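Local coordinates for protein Exo-arabinanase (Penicillium chrysogenum, PDB 3A72) that hydrolyses alpha-1,5-linked arabinan as an exo-acting glycosidase, probably releasing arabinobiose from the chain end, at residues R80-V92 / V149-L161. Numbering follows the deposited sequence.
Sequences RYQPFLYSLPERV and VWEPFLLANKGKL. With AHR (alpha-L-arabinofuranose), chain B; AHR (alpha-L-arabinofuranose), chain C.
W150 presents the edge of its indole to Q82 and Y81: Q82 OE1 lies in the indole plane, and W150 CZ3 meets Y81 CD2 at 4.0 Å. One arabinofuranose (chain B) covers a face of the indole, while the other (chain C) sets its C5 over the centre of the Y81 ring. A bend at chi2 divides the work of the Q82 amide. Q82 NE2 gives a nearly straight bond (170°) to O5 of the chain C sugar, whereas Q82 OE1 accepts E151 N at 2.9 Å from above the carbonyl plane, and also a water shared with V149 O. E151 itself turns to the chain B sugar, its OE1 held by S166. Such neighbours illustrate the six-bladed beta-propeller: 82-87 and 149-157 are first strands of successive four-stranded blades, running almost parallel (8°) with side chains between them. F153 CA sits over the centre of the F84 ring, and the two rings meet obliquely, planes 52° apart. L154 O lies above the Y86 ring, and Y86 OH accepts A156 N at 2.9 Å, a nearly straight bond. In the type I' turn N157-K160, G159 N reaches E90 OE1 from above the carboxylate plane; beyond it, L161 CD1 touches Y86 CE2 at 3.7 Å.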
# COMPACT_ATOMS: atom_id res chain seq x y z
N ARG A 80 -10.27 9.65 4.34
CA ARG A 80 -11.13 8.51 4.60
C ARG A 80 -10.58 7.16 4.21
O ARG A 80 -10.68 6.19 4.97
CB ARG A 80 -12.50 8.74 3.93
CG ARG A 80 -13.57 7.74 4.36
CD ARG A 80 -14.97 8.08 3.74
NE ARG A 80 -15.33 9.47 4.02
CZ ARG A 80 -15.83 9.93 5.13
NH1 ARG A 80 -16.22 9.08 6.11
NH2 ARG A 80 -16.00 11.23 5.29
N TYR A 81 -10.06 7.07 2.97
CA TYR A 81 -9.63 5.81 2.40
C TYR A 81 -8.13 5.86 1.98
O TYR A 81 -7.63 6.88 1.50
CB TYR A 81 -10.40 5.43 1.16
CG TYR A 81 -11.82 4.91 1.34
CD1 TYR A 81 -12.37 4.60 2.59
CD2 TYR A 81 -12.62 4.72 0.20
CE1 TYR A 81 -13.68 4.12 2.69
CE2 TYR A 81 -13.89 4.26 0.30
CZ TYR A 81 -14.43 3.96 1.56
OH TYR A 81 -15.72 3.46 1.68
N GLN A 82 -7.50 4.71 2.15
CA GLN A 82 -6.29 4.36 1.40
C GLN A 82 -5.11 5.32 1.62
O GLN A 82 -4.53 5.85 0.70
CB GLN A 82 -6.64 4.24 -0.09
CG GLN A 82 -7.66 3.14 -0.32
CD GLN A 82 -8.76 3.46 -1.31
OE1 GLN A 82 -8.60 4.32 -2.20
NE2 GLN A 82 -9.86 2.74 -1.21
N PRO A 83 -4.70 5.47 2.89
CA PRO A 83 -3.50 6.26 3.17
C PRO A 83 -2.27 5.55 2.64
O PRO A 83 -2.25 4.35 2.31
CB PRO A 83 -3.46 6.30 4.71
CG PRO A 83 -4.09 4.99 5.12
CD PRO A 83 -5.21 4.81 4.09
N PHE A 84 -1.17 6.28 2.60
CA PHE A 84 0.16 5.75 2.24
C PHE A 84 1.19 6.69 2.81
O PHE A 84 1.18 7.89 2.49
CB PHE A 84 0.35 5.63 0.70
CG PHE A 84 1.59 4.84 0.40
CD1 PHE A 84 1.57 3.48 0.48
CD2 PHE A 84 2.80 5.44 0.13
CE1 PHE A 84 2.67 2.70 0.30
CE2 PHE A 84 3.94 4.68 -0.07
CZ PHE A 84 3.89 3.32 0.01
N LEU A 85 2.12 6.19 3.63
CA LEU A 85 3.23 6.93 4.20
C LEU A 85 4.49 6.72 3.38
O LEU A 85 4.79 5.59 3.00
CB LEU A 85 3.48 6.54 5.64
CG LEU A 85 2.45 7.04 6.64
CD1 LEU A 85 2.61 6.26 7.94
CD2 LEU A 85 2.65 8.53 6.89
N TYR A 86 5.27 7.80 3.18
CA TYR A 86 6.52 7.65 2.42
C TYR A 86 7.56 8.69 2.86
O TYR A 86 7.33 9.90 2.70
CB TYR A 86 6.27 7.84 0.93
CG TYR A 86 7.43 7.48 0.06
CD1 TYR A 86 8.06 6.24 0.15
CD2 TYR A 86 7.93 8.36 -0.89
CE1 TYR A 86 9.12 5.89 -0.65
CE2 TYR A 86 9.00 8.02 -1.73
CZ TYR A 86 9.57 6.80 -1.60
OH TYR A 86 10.63 6.47 -2.46
N SER A 87 8.65 8.22 3.41
CA SER A 87 9.81 9.07 3.76
C SER A 87 10.63 9.25 2.50
O SER A 87 11.14 8.27 1.94
CB SER A 87 10.59 8.42 4.88
OG SER A 87 11.72 9.19 5.23
N LEU A 88 10.77 10.49 1.99
CA LEU A 88 11.52 10.68 0.76
C LEU A 88 12.96 10.21 0.93
O LEU A 88 13.66 10.69 1.81
CB LEU A 88 11.58 12.17 0.36
CG LEU A 88 10.30 12.76 -0.28
CD1 LEU A 88 10.61 14.17 -0.67
CD2 LEU A 88 9.88 11.95 -1.49
N PRO A 89 13.43 9.32 0.04
CA PRO A 89 14.81 8.90 0.11
C PRO A 89 15.81 9.80 -0.53
O PRO A 89 17.03 9.58 -0.43
CB PRO A 89 14.80 7.52 -0.60
CG PRO A 89 13.59 7.46 -1.39
CD PRO A 89 12.64 8.49 -0.88
N GLU A 90 15.32 10.84 -1.19
CA GLU A 90 16.11 11.87 -1.86
C GLU A 90 15.28 13.13 -1.95
O GLU A 90 14.04 13.05 -1.90
CB GLU A 90 16.59 11.40 -3.23
CG GLU A 90 15.49 11.18 -4.21
CD GLU A 90 15.95 10.71 -5.53
OE1 GLU A 90 16.56 11.52 -6.27
OE2 GLU A 90 15.69 9.54 -5.86
N ARG A 91 15.92 14.26 -2.14
CA ARG A 91 15.22 15.53 -2.36
C ARG A 91 14.35 15.39 -3.60
O ARG A 91 14.79 14.87 -4.62
CB ARG A 91 16.27 16.62 -2.51
CG ARG A 91 15.70 17.97 -2.97
CD ARG A 91 16.72 19.10 -2.86
NE ARG A 91 16.92 19.64 -1.53
CZ ARG A 91 16.15 20.59 -0.97
NH1 ARG A 91 15.08 21.03 -1.61
NH2 ARG A 91 16.43 21.08 0.23
N VAL A 92 13.16 15.97 -3.56
CA VAL A 92 12.31 16.18 -4.71
C VAL A 92 11.91 17.63 -4.74
O VAL A 92 11.20 18.09 -3.84
CB VAL A 92 11.07 15.23 -4.75
CG1 VAL A 92 10.24 15.57 -5.97
CG2 VAL A 92 11.51 13.79 -4.77
N VAL A 149 -11.00 7.20 -8.20
CA VAL A 149 -9.61 6.86 -8.10
C VAL A 149 -9.35 6.28 -6.71
O VAL A 149 -10.08 6.58 -5.75
CB VAL A 149 -8.69 8.06 -8.36
CG1 VAL A 149 -8.86 8.54 -9.79
CG2 VAL A 149 -8.92 9.19 -7.37
N TRP A 150 -8.30 5.45 -6.59
CA TRP A 150 -8.07 4.70 -5.36
C TRP A 150 -6.59 4.39 -5.12
O TRP A 150 -5.82 4.21 -6.08
CB TRP A 150 -8.74 3.39 -5.46
CG TRP A 150 -10.09 3.11 -6.00
CD1 TRP A 150 -10.40 2.63 -7.24
CD2 TRP A 150 -11.34 3.18 -5.28
NE1 TRP A 150 -11.73 2.46 -7.30
CE2 TRP A 150 -12.35 2.73 -6.13
CE3 TRP A 150 -11.67 3.60 -3.99
CZ2 TRP A 150 -13.66 2.64 -5.74
CZ3 TRP A 150 -13.00 3.48 -3.59
CH2 TRP A 150 -13.97 3.00 -4.47
N GLU A 151 -6.22 4.17 -3.87
CA GLU A 151 -5.08 3.29 -3.53
C GLU A 151 -3.71 3.83 -4.00
O GLU A 151 -2.97 3.12 -4.70
CB GLU A 151 -5.32 1.89 -4.02
CG GLU A 151 -6.54 1.22 -3.38
CD GLU A 151 -7.32 0.32 -4.28
OE1 GLU A 151 -7.05 0.14 -5.47
OE2 GLU A 151 -8.36 -0.30 -3.77
N PRO A 152 -3.31 5.00 -3.57
CA PRO A 152 -2.00 5.52 -3.96
C PRO A 152 -0.83 4.69 -3.39
O PRO A 152 -0.88 4.19 -2.24
CB PRO A 152 -1.94 6.92 -3.36
CG PRO A 152 -2.88 6.85 -2.18
CD PRO A 152 -4.02 5.97 -2.67
N PHE A 153 0.22 4.61 -4.18
CA PHE A 153 1.51 4.04 -3.78
C PHE A 153 2.59 5.00 -4.28
O PHE A 153 2.58 5.34 -5.47
CB PHE A 153 1.70 2.62 -4.36
CG PHE A 153 2.96 1.96 -3.83
CD1 PHE A 153 2.89 1.18 -2.69
CD2 PHE A 153 4.18 2.17 -4.43
CE1 PHE A 153 4.03 0.65 -2.13
CE2 PHE A 153 5.34 1.65 -3.86
CZ PHE A 153 5.26 0.91 -2.73
N LEU A 154 3.47 5.44 -3.41
CA LEU A 154 4.49 6.45 -3.74
C LEU A 154 5.88 5.83 -3.85
O LEU A 154 6.25 5.00 -3.03
CB LEU A 154 4.53 7.55 -2.67
CG LEU A 154 3.24 8.34 -2.45
CD1 LEU A 154 3.40 9.34 -1.33
CD2 LEU A 154 2.79 9.08 -3.72
N LEU A 155 6.64 6.30 -4.84
CA LEU A 155 8.01 5.83 -5.06
C LEU A 155 8.80 6.95 -5.69
O LEU A 155 8.34 7.51 -6.72
CB LEU A 155 8.00 4.61 -5.94
CG LEU A 155 9.37 3.98 -6.31
CD1 LEU A 155 9.33 2.46 -6.28
CD2 LEU A 155 9.83 4.47 -7.63
N ALA A 156 9.95 7.31 -5.18
CA ALA A 156 10.84 8.30 -5.78
C ALA A 156 11.91 7.62 -6.61
O ALA A 156 12.41 6.55 -6.28
CB ALA A 156 11.48 9.17 -4.71
N ASN A 157 12.32 8.32 -7.68
CA ASN A 157 13.40 7.87 -8.54
C ASN A 157 13.93 9.08 -9.29
O ASN A 157 13.14 9.84 -9.85
CB ASN A 157 12.91 6.85 -9.52
CG ASN A 157 14.01 6.32 -10.40
OD1 ASN A 157 15.06 5.85 -9.91
ND2 ASN A 157 13.78 6.42 -11.70
N LYS A 158 15.25 9.26 -9.29
CA LYS A 158 15.88 10.28 -10.12
C LYS A 158 15.26 11.66 -9.93
O LYS A 158 15.00 12.41 -10.89
CB LYS A 158 15.88 9.90 -11.61
CG LYS A 158 16.69 8.65 -11.89
CD LYS A 158 16.85 8.12 -13.30
CE LYS A 158 16.02 8.53 -14.49
NZ LYS A 158 16.32 7.85 -15.80
N GLY A 159 15.05 12.05 -8.67
CA GLY A 159 14.59 13.36 -8.35
C GLY A 159 13.12 13.60 -8.60
O GLY A 159 12.66 14.75 -8.51
N LYS A 160 12.37 12.55 -8.89
CA LYS A 160 10.94 12.62 -9.15
C LYS A 160 10.19 11.74 -8.16
O LYS A 160 10.75 10.75 -7.67
CB LYS A 160 10.64 12.12 -10.56
CG LYS A 160 11.33 12.93 -11.65
CD LYS A 160 11.16 12.29 -13.05
CE LYS A 160 12.08 11.08 -13.26
NZ LYS A 160 11.78 10.50 -14.65
N LEU A 161 8.95 12.09 -7.94
CA LEU A 161 8.05 11.24 -7.19
C LEU A 161 6.96 10.71 -8.13
O LEU A 161 6.34 11.51 -8.86
CB LEU A 161 7.40 11.96 -6.02
CG LEU A 161 6.54 11.12 -5.09
CD1 LEU A 161 7.40 10.16 -4.31
CD2 LEU A 161 5.73 11.98 -4.14
O5 AHR B . -12.81 -0.76 -2.64
C5 AHR B . -11.98 -0.25 -3.72
C4 AHR B . -11.59 -1.40 -4.61
O4 AHR B . -10.70 -2.24 -3.88
C3 AHR B . -10.83 -0.95 -5.85
O3 AHR B . -11.76 -0.67 -6.91
C2 AHR B . -9.95 -2.19 -6.15
O2 AHR B . -8.70 -1.86 -6.74
C1 AHR B . -9.81 -2.89 -4.80
O1 AHR B . -10.30 -4.26 -4.88
O5 AHR C . -10.15 1.01 1.13
C5 AHR C . -11.58 1.03 1.41
C4 AHR C . -12.27 0.09 0.44
O4 AHR C . -12.11 0.65 -0.91
C3 AHR C . -13.78 0.11 0.62
O3 AHR C . -14.21 -0.82 1.64
C2 AHR C . -14.23 -0.40 -0.77
O2 AHR C . -15.57 0.03 -1.11
C1 AHR C . -13.21 0.24 -1.72
O HOH W 1 -10.24 6.63 -2.97
O HOH W 2 -3.01 3.48 -0.62
O HOH W 3 17.27 7.90 -7.75
O HOH W 4 14.78 7.53 -4.61